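Local coordinates for PfkB (Polaromonas sp. JS666, PDB 4DU5), which probably phosphorylates a sugar or related small molecule, as a member of the PfkB family of carbohydrate kinases, at residues 217-222 against 248-253; 258-263 against 300-305; 187-192 against 206-211; 210-215 against 242-247. All blocks are in the same frame, centred on the assembly; numbering follows the deposited sequence.

Interaction 1 of 4, residues 217-222 against 248-253; sequences WVLPGM and LVVVKL
Trp-217 and Leu-248 begin the contact. The CD2 methyl of Leu-248 lies over one face of the indole, 4.0 Å from Trp-217 CG. The strands run parallel, with Val-218 beside Val-249. Val-218 N donates to Leu-248 O at 3.0 Å, and Val-218 O accepts from Val-250 N at 3.1 Å, almost head-on to the carbonyl. Pro-220 has no N-H to offer, but Pro-220 O takes Lys-252 N in the carbonyl plane at 2.7 Å. Lys-252 O then accepts from the backbone N of Met-222, a selenomethionine at the start of helix 222-229. The proline ring crosses Val-249 and Val-251 at about a right angle, with Pro-220 CD 3.7 Å from Val-249 CG1.

The Lys-252 side chain runs back along 217-222. Its CB and CG pass Pro-220 O, CG at 3.6 Å. CD lies equally near Pro-220 O and Leu-219 O. CE and NZ come to Leu-219 O, with NZ 3.2 Å from it. Beyond CG the chain is extended at every torsion, and NZ ends near Asp-190 in a long, weak ion pair. A leucine here would probably leave Asp-190 without this distant counter-charge and Leu-219 O without a positive neighbour.

Leu-219 and Val-250 lie side by side and reach helix 283-296. Val-249 and Val-251 instead meet helix 234-243. Parallel strands with helices on both faces are characteristic of the central sheet of the ribokinase-like alpha/beta fold of PfkB kinases.

Interaction 2 of 4, residues 258-263 against 300-305; sequences AYFDGE and GVPEAV
Ala-258 touches the last residue of the helical segment, Val-305. Its CB meets the CG1 methyl of Val-305 at 3.4 Å. Both residues also rest on Phe-287 of helix 283-296. Tyr-259 turns to the other face of the sheet, where it packs on helix 234-243.

Phe-260 carries most of the contact. Its CG sits between the backbone N and the carbonyl carbon (chi1 71°), and this sets the ring against the first turn of the helix. The CG1 methyl of Val-301 stands over the ring face, 3.9 Å from the centroid of Phe-260 and 28° off the ring normal, in a CH-pi contact. The nearest ring atom is Phe-260 CD1, at 3.5 Å from Val-301 CG1. At the far end of the ring, Phe-260 CZ comes to 4.1 Å from Pro-302 CG, an oblique approach. Near the root, Phe-260 CB lies 4.2 Å from Val-305 CG2.

Gly-262 is next on this side of the strand. It has no side chain to add, and the contact ends before it. Strand 258-262 and helix 301-305 run roughly antiparallel, at 151°, with their axes 9.7 Å apart. Val-301 and Val-305 stand one turn apart on the helix. They also reach Leu-248 and Val-250 on the next strand.

Every side-chain group that meets here is a hydrocarbon. The contact therefore depends on shape and on burial of apolar surface, not on directional bonds.

Interaction 3 of 4, residues 187-192 against 206-211; sequences VSFDPN and DAINDL
Phe-189 and Pro-191 make the apolar contacts with Ile-208 and Leu-211. The Phe-189 side chain crosses that of Leu-211 at about a right angle. Phe-189 CZ lies 3.8 Å from Leu-211 CB, an off-centre CH-pi approach. Phe-189 CZ also comes to 4.1 Å from Ile-208 CD1. The other branch of Ile-208, CG2, meets Pro-191 CB at 3.7 Å. Ile-208 thus touches both the ring and Pro-191. Phe-189 CB points toward the helix, and with CG opposite the backbone N (chi1 -175°) the ring extends to Ile-208 and Leu-211.

Backbone oxygens make the remaining contacts. Ile-208 O lies 3.5 Å from Phe-189 CE2, and Asn-192 O lies 4.2 Å from Ile-208 CD1. Pro-191 is the centre of an inverse gamma turn, and its N stands over the centre of the Phe-189 ring. With an alanine at Phe-189, a gap would probably open between strand and helix, leaving Leu-211 CB and Ile-208 CD1 without the ring.

Strand 186-190 and helix 201-212 belong to one beta-alpha-beta unit that continues into strand 217-218. Leu-211 also packs on helix 169-182, and Ile-208 on Leu-228 of helix 222-229.

Interaction 4 of 4, residues 210-215 against 242-247; sequences DLATRA and RQLGAK
Leu-244 reaches over Ala-212 and Thr-213, in the last part of helix 201-212 and the turn that follows, with both methyls. Its CD1 meets Ala-212 CB at 4.2 Å, and its CD2 lies 4.2 Å from Thr-213 OG1. Its CB points toward 210-215, and with CG opposite the carbonyl carbon (chi1 -79°) the two methyls come down on Ala-212 and Thr-213. Behind it, Leu-244 O passes 4.0 Å from Thr-213 CA. Further on, Ala-215 O is 3.8 Å from Ala-246 CA.

A beta turn and a helix end meet here. Residues Ala-212 to Ala-215 form a type I beta turn. Gly-245 ends helix 234-243 in a Schellman motif. Its phi of 98° suits glycine, since a CB would be jammed against the preceding carbonyl O. Each leads on toward a strand of the central sheet, 217-218 or 248-252.

Arginines bond within each segment. Arg-214 NH1 forms a salt bridge with Asp-210 OD2 at 2.8 Å, meeting it from above the carboxylate plane, 54° out. Arg-214 has a second anionic partner: its NE forms a salt bridge with Asp-178. Arg-242 NE donates to Ala-246 O at 2.8 Å, in the guanidinium plane. Arg-242 NH1 goes on to a salt bridge with Asp-261 of strand 258-262.

How the interactions relate
From the N terminus, interaction 3 comes first. It closes the short loop from strand 186-190 to helix 201-212. Interaction 4 begins on the last part of that helix and shares Asp-210 and Leu-211 with interaction 3. Its loop runs on to the end of helix 234-243. Interactions 4 and 1 cross, because their segments alternate along the chain: 210-215, 217-222, 242-247, 248-253. Interaction 4 thus joins the turns that precede the two strands paired in interaction 1. Interaction 2 follows in series, closing the loop from 258-263 to helix 301-316. Backbone pairing links 187-192 to 217-222, and 248-253 to 258-263. Interactions 1, 2 and 3 therefore reach one sheet.

Interaction 1 of 4, residues 217-222 against 248-253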
loop_
_atom_site.group_PDB
_atom_site.type_symbol
_atom_site.label_atom_id
_atom_site.label_comp_id
_atom_site.label_asym_id
_atom_site.label_seq_id
_atom_site.Cartn_x
_atom_site.Cartn_y
_atom_site.Cartn_z
ATOM N N TRP A 217 -20.665 17.230 -24.551
ATOM C CA TRP A 217 -19.750 18.335 -24.191
ATOM C C TRP A 217 -18.328 17.837 -23.977
ATOM O O TRP A 217 -18.075 17.001 -23.118
ATOM C CB TRP A 217 -20.200 19.107 -22.929
ATOM C CG TRP A 217 -21.676 19.283 -22.756
ATOM C CD1 TRP A 217 -22.593 19.447 -23.735
ATOM C CD2 TRP A 217 -22.387 19.358 -21.522
ATOM N NE1 TRP A 217 -23.847 19.593 -23.195
ATOM C CE2 TRP A 217 -23.747 19.538 -21.835
ATOM C CE3 TRP A 217 -22.008 19.280 -20.178
ATOM C CZ2 TRP A 217 -24.730 19.653 -20.870
ATOM C CZ3 TRP A 217 -22.999 19.372 -19.201
ATOM C CH2 TRP A 217 -24.342 19.575 -19.556
ATOM N N VAL A 218 -17.392 18.371 -24.747
ATOM C CA VAL A 218 -16.011 17.955 -24.628
ATOM C C VAL A 218 -15.212 19.077 -23.990
ATOM O O VAL A 218 -15.341 20.223 -24.393
ATOM C CB VAL A 218 -15.485 17.489 -25.987
ATOM C CG1 VAL A 218 -14.092 16.868 -25.868
ATOM C CG2 VAL A 218 -16.450 16.440 -26.538
ATOM N N LEU A 219 -14.416 18.748 -22.979
ATOM C CA LEU A 219 -13.725 19.746 -22.161
ATOM C C LEU A 219 -12.193 19.725 -22.216
ATOM O O LEU A 219 -11.546 19.587 -21.191
ATOM C CB LEU A 219 -14.163 19.573 -20.715
ATOM C CG LEU A 219 -15.309 20.387 -20.170
ATOM C CD1 LEU A 219 -16.282 20.887 -21.209
ATOM C CD2 LEU A 219 -15.990 19.482 -19.228
ATOM N N PRO A 220 -11.602 19.879 -23.400
ATOM C CA PRO A 220 -10.138 19.739 -23.472
ATOM C C PRO A 220 -9.331 20.956 -23.084
ATOM O O PRO A 220 -9.789 22.096 -23.206
ATOM C CB PRO A 220 -9.891 19.478 -24.945
ATOM C CG PRO A 220 -11.034 20.198 -25.617
ATOM C CD PRO A 220 -12.217 19.990 -24.728
ATOM N N GLY A 221 -8.116 20.687 -22.628
ATOM C CA GLY A 221 -7.077 21.695 -22.480
ATOM C C GLY A 221 -6.332 21.774 -23.794
ATOM O O GLY A 221 -6.190 20.763 -24.485
HETATM N N MSE A 222 -5.907 22.989 -24.147
HETATM C CA MSE A 222 -5.096 23.292 -25.335
HETATM C C MSE A 222 -3.979 22.290 -25.583
HETATM O O MSE A 222 -3.858 21.797 -26.694
HETATM C CB MSE A 222 -4.433 24.661 -25.172
HETATM C CG MSE A 222 -4.668 25.675 -26.289
HETATM SE SE MSE A 222 -5.199 25.007 -28.048
HETATM C CE MSE A 222 -3.439 24.361 -28.696
ATOM N N LEU A 248 -20.922 20.834 -27.937
ATOM C CA LEU A 248 -20.224 21.886 -27.244
ATOM C C LEU A 248 -18.801 21.434 -27.061
ATOM O O LEU A 248 -18.558 20.306 -26.645
ATOM C CB LEU A 248 -20.859 22.124 -25.864
ATOM C CG LEU A 248 -20.366 23.278 -24.984
ATOM C CD1 LEU A 248 -20.769 24.605 -25.613
ATOM C CD2 LEU A 248 -20.925 23.169 -23.607
ATOM N N VAL A 249 -17.859 22.300 -27.407
ATOM C CA VAL A 249 -16.500 22.145 -26.937
ATOM C C VAL A 249 -16.100 23.414 -26.193
ATOM O O VAL A 249 -16.343 24.534 -26.662
ATOM C CB VAL A 249 -15.526 21.884 -28.069
ATOM C CG1 VAL A 249 -14.152 21.523 -27.496
ATOM C CG2 VAL A 249 -16.053 20.768 -28.976
ATOM N N VAL A 250 -15.517 23.221 -25.014
ATOM C CA VAL A 250 -14.955 24.296 -24.236
ATOM C C VAL A 250 -13.506 23.915 -24.076
ATOM O O VAL A 250 -13.201 22.935 -23.380
ATOM C CB VAL A 250 -15.554 24.373 -22.837
ATOM C CG1 VAL A 250 -15.028 25.585 -22.137
ATOM C CG2 VAL A 250 -17.069 24.416 -22.891
ATOM N N VAL A 251 -12.620 24.689 -24.716
ATOM C CA VAL A 251 -11.173 24.443 -24.679
ATOM C C VAL A 251 -10.574 25.336 -23.608
ATOM O O VAL A 251 -10.768 26.534 -23.658
ATOM C CB VAL A 251 -10.512 24.771 -26.039
ATOM C CG1 VAL A 251 -9.028 24.543 -25.978
ATOM C CG2 VAL A 251 -11.148 23.971 -27.179
ATOM N N LYS A 252 -9.871 24.765 -22.631
ATOM C CA LYS A 252 -9.363 25.554 -21.499
ATOM C C LYS A 252 -8.039 26.128 -21.890
ATOM O O LYS A 252 -7.212 25.415 -22.496
ATOM C CB LYS A 252 -9.147 24.698 -20.250
ATOM C CG LYS A 252 -10.211 23.658 -19.954
ATOM C CD LYS A 252 -9.581 22.547 -19.138
ATOM C CE LYS A 252 -10.489 21.353 -19.059
ATOM N NZ LYS A 252 -9.704 20.181 -18.686
ATOM N N LEU A 253 -7.803 27.394 -21.519
ATOM C CA LEU A 253 -6.554 28.085 -21.930
ATOM C C LEU A 253 -5.588 28.555 -20.822
ATOM O O LEU A 253 -4.666 29.309 -21.089
ATOM C CB LEU A 253 -6.875 29.234 -22.904
ATOM C CG LEU A 253 -7.765 28.871 -24.101
ATOM C CD1 LEU A 253 -8.438 30.085 -24.747
ATOM C CD2 LEU A 253 -6.977 28.089 -25.106
#

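Interaction 2 of 4, residues 258-263 against 300-305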
loop_
_atom_site.group_PDB
_atom_site.type_symbol
_atom_site.label_atom_id
_atom_site.label_comp_id
_atom_site.label_asym_id
_atom_site.label_seq_id
_atom_site.Cartn_x
_atom_site.Cartn_y
_atom_site.Cartn_z
ATOM N N ALA A 258 -10.827 30.642 -21.482
ATOM C CA ALA A 258 -11.314 29.540 -22.300
ATOM C C ALA A 258 -11.858 30.005 -23.630
ATOM O O ALA A 258 -12.158 31.172 -23.791
ATOM C CB ALA A 258 -12.383 28.757 -21.541
ATOM N N TYR A 259 -11.968 29.075 -24.573
ATOM C CA TYR A 259 -12.695 29.253 -25.821
ATOM C C TYR A 259 -13.826 28.257 -25.867
ATOM O O TYR A 259 -13.623 27.068 -25.593
ATOM C CB TYR A 259 -11.809 28.904 -27.005
ATOM C CG TYR A 259 -12.519 28.962 -28.349
ATOM C CD1 TYR A 259 -12.895 30.188 -28.894
ATOM C CD2 TYR A 259 -12.782 27.814 -29.079
ATOM C CE1 TYR A 259 -13.512 30.282 -30.118
ATOM C CE2 TYR A 259 -13.416 27.887 -30.334
ATOM C CZ TYR A 259 -13.773 29.140 -30.843
ATOM O OH TYR A 259 -14.391 29.283 -32.066
ATOM N N PHE A 260 -15.003 28.714 -26.263
ATOM C CA PHE A 260 -16.107 27.793 -26.390
ATOM C C PHE A 260 -16.650 27.779 -27.799
ATOM O O PHE A 260 -16.657 28.821 -28.474
ATOM C CB PHE A 260 -17.197 28.081 -25.366
ATOM C CG PHE A 260 -17.956 29.305 -25.630
ATOM C CD1 PHE A 260 -19.032 29.298 -26.495
ATOM C CD2 PHE A 260 -17.628 30.455 -25.005
ATOM C CE1 PHE A 260 -19.757 30.438 -26.738
ATOM C CE2 PHE A 260 -18.345 31.594 -25.228
ATOM C CZ PHE A 260 -19.404 31.583 -26.094
ATOM N N ASP A 261 -17.099 26.602 -28.238
ATOM C CA ASP A 261 -17.594 26.397 -29.603
ATOM C C ASP A 261 -18.785 25.472 -29.526
ATOM O O ASP A 261 -18.644 24.260 -29.364
ATOM C CB ASP A 261 -16.484 25.825 -30.512
ATOM C CG ASP A 261 -16.984 25.381 -31.889
ATOM O OD1 ASP A 261 -18.184 25.458 -32.223
ATOM O OD2 ASP A 261 -16.141 24.948 -32.684
ATOM N N GLY A 262 -19.968 26.055 -29.650
ATOM C CA GLY A 262 -21.197 25.298 -29.492
ATOM C C GLY A 262 -22.199 25.692 -30.530
ATOM O O GLY A 262 -21.943 26.589 -31.309
ATOM N N GLU A 263 -23.352 25.029 -30.495
ATOM C CA GLU A 263 -24.410 25.139 -31.499
ATOM C C GLU A 263 -25.037 26.537 -31.593
ATOM O O GLU A 263 -25.389 26.974 -32.682
ATOM C CB GLU A 263 -25.517 24.116 -31.201
ATOM C CG GLU A 263 -25.374 22.737 -31.834
ATOM C CD GLU A 263 -26.423 21.722 -31.308
ATOM O OE1 GLU A 263 -26.704 20.732 -32.029
ATOM O OE2 GLU A 263 -26.959 21.910 -30.171
ATOM N N GLY A 300 -26.527 29.932 -19.351
ATOM C CA GLY A 300 -26.055 29.835 -20.708
ATOM C C GLY A 300 -24.598 29.426 -20.732
ATOM O O GLY A 300 -23.907 29.473 -19.711
ATOM N N VAL A 301 -24.136 29.040 -21.914
ATOM C CA VAL A 301 -22.785 28.618 -22.090
ATOM C C VAL A 301 -21.772 29.675 -21.582
ATOM O O VAL A 301 -20.858 29.345 -20.811
ATOM C CB VAL A 301 -22.568 28.165 -23.576
ATOM C CG1 VAL A 301 -21.076 27.970 -23.940
ATOM C CG2 VAL A 301 -23.356 26.899 -23.851
ATOM N N PRO A 302 -21.932 30.950 -21.979
ATOM C CA PRO A 302 -20.849 31.896 -21.636
ATOM C C PRO A 302 -20.701 32.173 -20.137
ATOM O O PRO A 302 -19.586 32.399 -19.669
ATOM C CB PRO A 302 -21.244 33.191 -22.379
ATOM C CG PRO A 302 -22.269 32.791 -23.351
ATOM C CD PRO A 302 -23.007 31.636 -22.717
ATOM N N GLU A 303 -21.807 32.167 -19.395
ATOM C CA GLU A 303 -21.736 32.325 -17.940
ATOM C C GLU A 303 -21.228 31.028 -17.269
ATOM O O GLU A 303 -20.693 31.072 -16.146
ATOM C CB GLU A 303 -23.089 32.741 -17.358
ATOM C CG GLU A 303 -23.810 33.929 -18.079
ATOM C CD GLU A 303 -24.946 33.460 -19.032
ATOM O OE1 GLU A 303 -24.669 32.632 -19.934
ATOM O OE2 GLU A 303 -26.121 33.901 -18.865
ATOM N N ALA A 304 -21.382 29.891 -17.961
ATOM C CA ALA A 304 -20.961 28.608 -17.438
ATOM C C ALA A 304 -19.449 28.508 -17.496
ATOM O O ALA A 304 -18.790 28.063 -16.499
ATOM C CB ALA A 304 -21.582 27.472 -18.193
ATOM N N VAL A 305 -18.896 28.922 -18.641
ATOM C CA VAL A 305 -17.437 28.912 -18.797
ATOM C C VAL A 305 -16.763 29.831 -17.786
ATOM O O VAL A 305 -15.671 29.536 -17.320
ATOM C CB VAL A 305 -17.012 29.294 -20.209
ATOM C CG1 VAL A 305 -15.544 29.058 -20.396
ATOM C CG2 VAL A 305 -17.800 28.495 -21.198
#

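Interaction 3 of 4, residues 187-192 against 206-211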
loop_
_atom_site.group_PDB
_atom_site.type_symbol
_atom_site.label_atom_id
_atom_site.label_comp_id
_atom_site.label_asym_id
_atom_site.label_seq_id
_atom_site.Cartn_x
_atom_site.Cartn_y
_atom_site.Cartn_z
ATOM N N VAL A 187 -24.150 13.983 -21.625
ATOM C CA VAL A 187 -22.849 13.411 -21.341
ATOM C C VAL A 187 -21.726 14.410 -21.522
ATOM O O VAL A 187 -21.627 15.071 -22.543
ATOM C CB VAL A 187 -22.573 12.165 -22.210
ATOM C CG1 VAL A 187 -21.108 11.760 -22.152
ATOM C CG2 VAL A 187 -23.432 11.025 -21.729
ATOM N N SER A 188 -20.859 14.459 -20.534
ATOM C CA SER A 188 -19.726 15.322 -20.479
ATOM C C SER A 188 -18.463 14.487 -20.628
ATOM O O SER A 188 -18.317 13.444 -19.989
ATOM C CB SER A 188 -19.705 15.882 -19.072
ATOM O OG SER A 188 -19.716 17.268 -19.112
ATOM N N PHE A 189 -17.506 14.970 -21.399
ATOM C CA PHE A 189 -16.237 14.280 -21.488
ATOM C C PHE A 189 -15.073 15.203 -21.287
ATOM O O PHE A 189 -14.956 16.223 -21.921
ATOM C CB PHE A 189 -16.116 13.542 -22.813
ATOM C CG PHE A 189 -14.883 12.704 -22.932
ATOM C CD1 PHE A 189 -14.505 11.830 -21.910
ATOM C CD2 PHE A 189 -14.104 12.759 -24.091
ATOM C CE1 PHE A 189 -13.346 11.044 -22.040
ATOM C CE2 PHE A 189 -12.940 11.997 -24.227
ATOM C CZ PHE A 189 -12.565 11.132 -23.216
ATOM N N ASP A 190 -14.205 14.818 -20.379
ATOM C CA ASP A 190 -12.968 15.520 -20.146
ATOM C C ASP A 190 -11.796 14.610 -20.546
ATOM O O ASP A 190 -11.478 13.682 -19.820
ATOM C CB ASP A 190 -12.861 15.920 -18.676
ATOM C CG ASP A 190 -11.529 16.569 -18.354
ATOM O OD1 ASP A 190 -10.716 16.761 -19.300
ATOM O OD2 ASP A 190 -11.290 16.904 -17.161
ATOM N N PRO A 191 -11.143 14.896 -21.695
ATOM C CA PRO A 191 -10.083 14.039 -22.253
ATOM C C PRO A 191 -8.750 14.138 -21.523
ATOM O O PRO A 191 -7.758 14.594 -22.102
ATOM C CB PRO A 191 -9.920 14.567 -23.677
ATOM C CG PRO A 191 -10.391 15.947 -23.638
ATOM C CD PRO A 191 -11.419 16.061 -22.562
ATOM N N ASN A 192 -8.720 13.723 -20.264
ATOM C CA ASN A 192 -7.480 13.704 -19.492
ATOM C C ASN A 192 -6.460 12.765 -20.093
ATOM O O ASN A 192 -6.818 11.682 -20.553
ATOM C CB ASN A 192 -7.786 13.196 -18.101
ATOM C CG ASN A 192 -8.257 14.274 -17.196
ATOM O OD1 ASN A 192 -7.529 15.245 -16.937
ATOM N ND2 ASN A 192 -9.470 14.129 -16.687
ATOM N N ASP A 206 -6.075 7.155 -29.923
ATOM C CA ASP A 206 -7.204 6.522 -30.594
ATOM C C ASP A 206 -8.379 6.352 -29.660
ATOM O O ASP A 206 -9.516 6.674 -30.025
ATOM C CB ASP A 206 -6.810 5.191 -31.252
ATOM C CG ASP A 206 -6.088 5.399 -32.587
ATOM O OD1 ASP A 206 -4.910 5.827 -32.555
ATOM O OD2 ASP A 206 -6.696 5.146 -33.664
ATOM N N ALA A 207 -8.104 5.876 -28.453
ATOM C CA ALA A 207 -9.167 5.600 -27.498
ATOM C C ALA A 207 -9.852 6.874 -26.965
ATOM O O ALA A 207 -11.079 7.007 -27.052
ATOM C CB ALA A 207 -8.644 4.740 -26.353
ATOM N N ILE A 208 -9.063 7.796 -26.410
ATOM C CA ILE A 208 -9.607 9.047 -25.912
ATOM C C ILE A 208 -10.461 9.685 -27.012
ATOM O O ILE A 208 -11.638 9.971 -26.782
ATOM C CB ILE A 208 -8.497 9.981 -25.406
ATOM C CG1 ILE A 208 -7.969 9.528 -24.043
ATOM C CG2 ILE A 208 -8.955 11.410 -25.354
ATOM C CD1 ILE A 208 -9.015 9.133 -23.068
ATOM N N ASN A 209 -9.905 9.837 -28.217
ATOM C CA ASN A 209 -10.696 10.351 -29.357
ATOM C C ASN A 209 -11.894 9.525 -29.803
ATOM O O ASN A 209 -12.759 10.037 -30.490
ATOM C CB ASN A 209 -9.837 10.626 -30.590
ATOM C CG ASN A 209 -8.942 11.848 -30.445
ATOM O OD1 ASN A 209 -9.170 12.724 -29.622
ATOM N ND2 ASN A 209 -7.908 11.903 -31.269
ATOM N N ASP A 210 -11.951 8.253 -29.445
ATOM C CA ASP A 210 -13.084 7.427 -29.854
ATOM C C ASP A 210 -14.176 7.607 -28.819
ATOM O O ASP A 210 -15.367 7.573 -29.126
ATOM C CB ASP A 210 -12.671 5.944 -30.029
ATOM C CG ASP A 210 -13.886 4.983 -30.123
ATOM O OD1 ASP A 210 -14.536 4.935 -31.205
ATOM O OD2 ASP A 210 -14.186 4.288 -29.098
ATOM N N LEU A 211 -13.753 7.795 -27.578
ATOM C CA LEU A 211 -14.672 8.169 -26.521
ATOM C C LEU A 211 -15.338 9.530 -26.842
ATOM O O LEU A 211 -16.504 9.765 -26.516
ATOM C CB LEU A 211 -13.937 8.205 -25.179
ATOM C CG LEU A 211 -13.515 6.866 -24.582
ATOM C CD1 LEU A 211 -12.261 6.998 -23.708
ATOM C CD2 LEU A 211 -14.648 6.246 -23.801
#

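Interaction 4 of 4, residues 210-215 against 242-247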
loop_
_atom_site.group_PDB
_atom_site.type_symbol
_atom_site.label_atom_id
_atom_site.label_comp_id
_atom_site.label_asym_id
_atom_site.label_seq_id
_atom_site.Cartn_x
_atom_site.Cartn_y
_atom_site.Cartn_z
ATOM N N ASP A 210 -11.951 8.253 -29.445
ATOM C CA ASP A 210 -13.084 7.427 -29.854
ATOM C C ASP A 210 -14.176 7.607 -28.819
ATOM O O ASP A 210 -15.367 7.573 -29.126
ATOM C CB ASP A 210 -12.671 5.944 -30.029
ATOM C CG ASP A 210 -13.886 4.983 -30.123
ATOM O OD1 ASP A 210 -14.536 4.935 -31.205
ATOM O OD2 ASP A 210 -14.186 4.288 -29.098
ATOM N N LEU A 211 -13.753 7.795 -27.578
ATOM C CA LEU A 211 -14.672 8.169 -26.521
ATOM C C LEU A 211 -15.338 9.530 -26.842
ATOM O O LEU A 211 -16.504 9.765 -26.516
ATOM C CB LEU A 211 -13.937 8.205 -25.179
ATOM C CG LEU A 211 -13.515 6.866 -24.582
ATOM C CD1 LEU A 211 -12.261 6.998 -23.708
ATOM C CD2 LEU A 211 -14.648 6.246 -23.801
ATOM N N ALA A 212 -14.590 10.408 -27.505
ATOM C CA ALA A 212 -15.087 11.736 -27.838
ATOM C C ALA A 212 -16.320 11.618 -28.699
ATOM O O ALA A 212 -17.210 12.450 -28.621
ATOM C CB ALA A 212 -14.015 12.552 -28.536
ATOM N N THR A 213 -16.353 10.570 -29.516
ATOM C CA THR A 213 -17.539 10.101 -30.265
ATOM C C THR A 213 -18.837 9.917 -29.448
ATOM O O THR A 213 -19.892 9.716 -30.013
ATOM C CB THR A 213 -17.159 8.755 -31.008
ATOM O OG1 THR A 213 -16.383 9.039 -32.193
ATOM C CG2 THR A 213 -18.378 7.872 -31.351
ATOM N N ARG A 214 -18.792 10.020 -28.131
ATOM C CA ARG A 214 -19.959 9.639 -27.332
ATOM C C ARG A 214 -20.398 10.735 -26.340
ATOM O O ARG A 214 -21.292 10.536 -25.493
ATOM C CB ARG A 214 -19.683 8.309 -26.598
ATOM C CG ARG A 214 -19.603 7.082 -27.491
ATOM C CD ARG A 214 -18.880 5.862 -26.827
ATOM N NE ARG A 214 -18.928 4.672 -27.697
ATOM C CZ ARG A 214 -17.961 4.314 -28.546
ATOM N NH1 ARG A 214 -16.835 5.019 -28.619
ATOM N NH2 ARG A 214 -18.105 3.243 -29.322
ATOM N N ALA A 215 -19.767 11.899 -26.436
ATOM C CA ALA A 215 -20.098 12.996 -25.522
ATOM C C ALA A 215 -20.863 14.110 -26.224
ATOM O O ALA A 215 -20.670 14.358 -27.412
ATOM C CB ALA A 215 -18.846 13.544 -24.901
ATOM N N ARG A 242 -16.249 18.922 -32.723
ATOM C CA ARG A 242 -17.571 19.220 -33.273
ATOM C C ARG A 242 -17.822 18.242 -34.389
ATOM O O ARG A 242 -18.925 17.722 -34.529
ATOM C CB ARG A 242 -17.664 20.645 -33.834
ATOM C CG ARG A 242 -17.473 21.768 -32.826
ATOM C CD ARG A 242 -18.541 21.777 -31.719
ATOM N NE ARG A 242 -19.916 21.593 -32.177
ATOM C CZ ARG A 242 -20.667 22.538 -32.724
ATOM N NH1 ARG A 242 -20.175 23.754 -32.916
ATOM N NH2 ARG A 242 -21.904 22.261 -33.096
ATOM N N GLN A 243 -16.789 17.986 -35.182
ATOM C CA GLN A 243 -16.959 17.110 -36.338
ATOM C C GLN A 243 -17.205 15.670 -35.936
ATOM O O GLN A 243 -17.998 14.995 -36.587
ATOM C CB GLN A 243 -15.809 17.244 -37.346
ATOM C CG GLN A 243 -16.166 18.203 -38.472
ATOM C CD GLN A 243 -15.078 19.242 -38.729
ATOM O OE1 GLN A 243 -13.891 18.907 -38.894
ATOM N NE2 GLN A 243 -15.479 20.518 -38.766
ATOM N N LEU A 244 -16.545 15.223 -34.863
ATOM C CA LEU A 244 -16.824 13.915 -34.266
ATOM C C LEU A 244 -18.171 13.854 -33.549
ATOM O O LEU A 244 -18.518 12.819 -32.978
ATOM C CB LEU A 244 -15.735 13.513 -33.292
ATOM C CG LEU A 244 -14.425 12.959 -33.858
ATOM C CD1 LEU A 244 -13.540 12.533 -32.674
ATOM C CD2 LEU A 244 -14.629 11.791 -34.843
ATOM N N GLY A 245 -18.911 14.963 -33.555
ATOM C CA GLY A 245 -20.291 14.992 -33.074
ATOM C C GLY A 245 -20.511 15.487 -31.654
ATOM O O GLY A 245 -21.290 14.892 -30.899
ATOM N N ALA A 246 -19.848 16.568 -31.267
ATOM C CA ALA A 246 -20.121 17.173 -29.957
ATOM C C ALA A 246 -20.968 18.417 -30.118
ATOM O O ALA A 246 -20.820 19.141 -31.078
ATOM C CB ALA A 246 -18.828 17.524 -29.256
ATOM N N LYS A 247 -21.835 18.671 -29.155
ATOM C CA LYS A 247 -22.714 19.819 -29.186
ATOM C C LYS A 247 -22.000 21.063 -28.669
ATOM O O LYS A 247 -22.431 22.197 -28.902
ATOM C CB LYS A 247 -23.937 19.554 -28.318
ATOM C CG LYS A 247 -24.973 18.632 -28.925
ATOM C CD LYS A 247 -26.314 18.857 -28.237
ATOM C CE LYS A 247 -27.395 17.932 -28.788
ATOM N NZ LYS A 247 -28.723 18.246 -28.153
#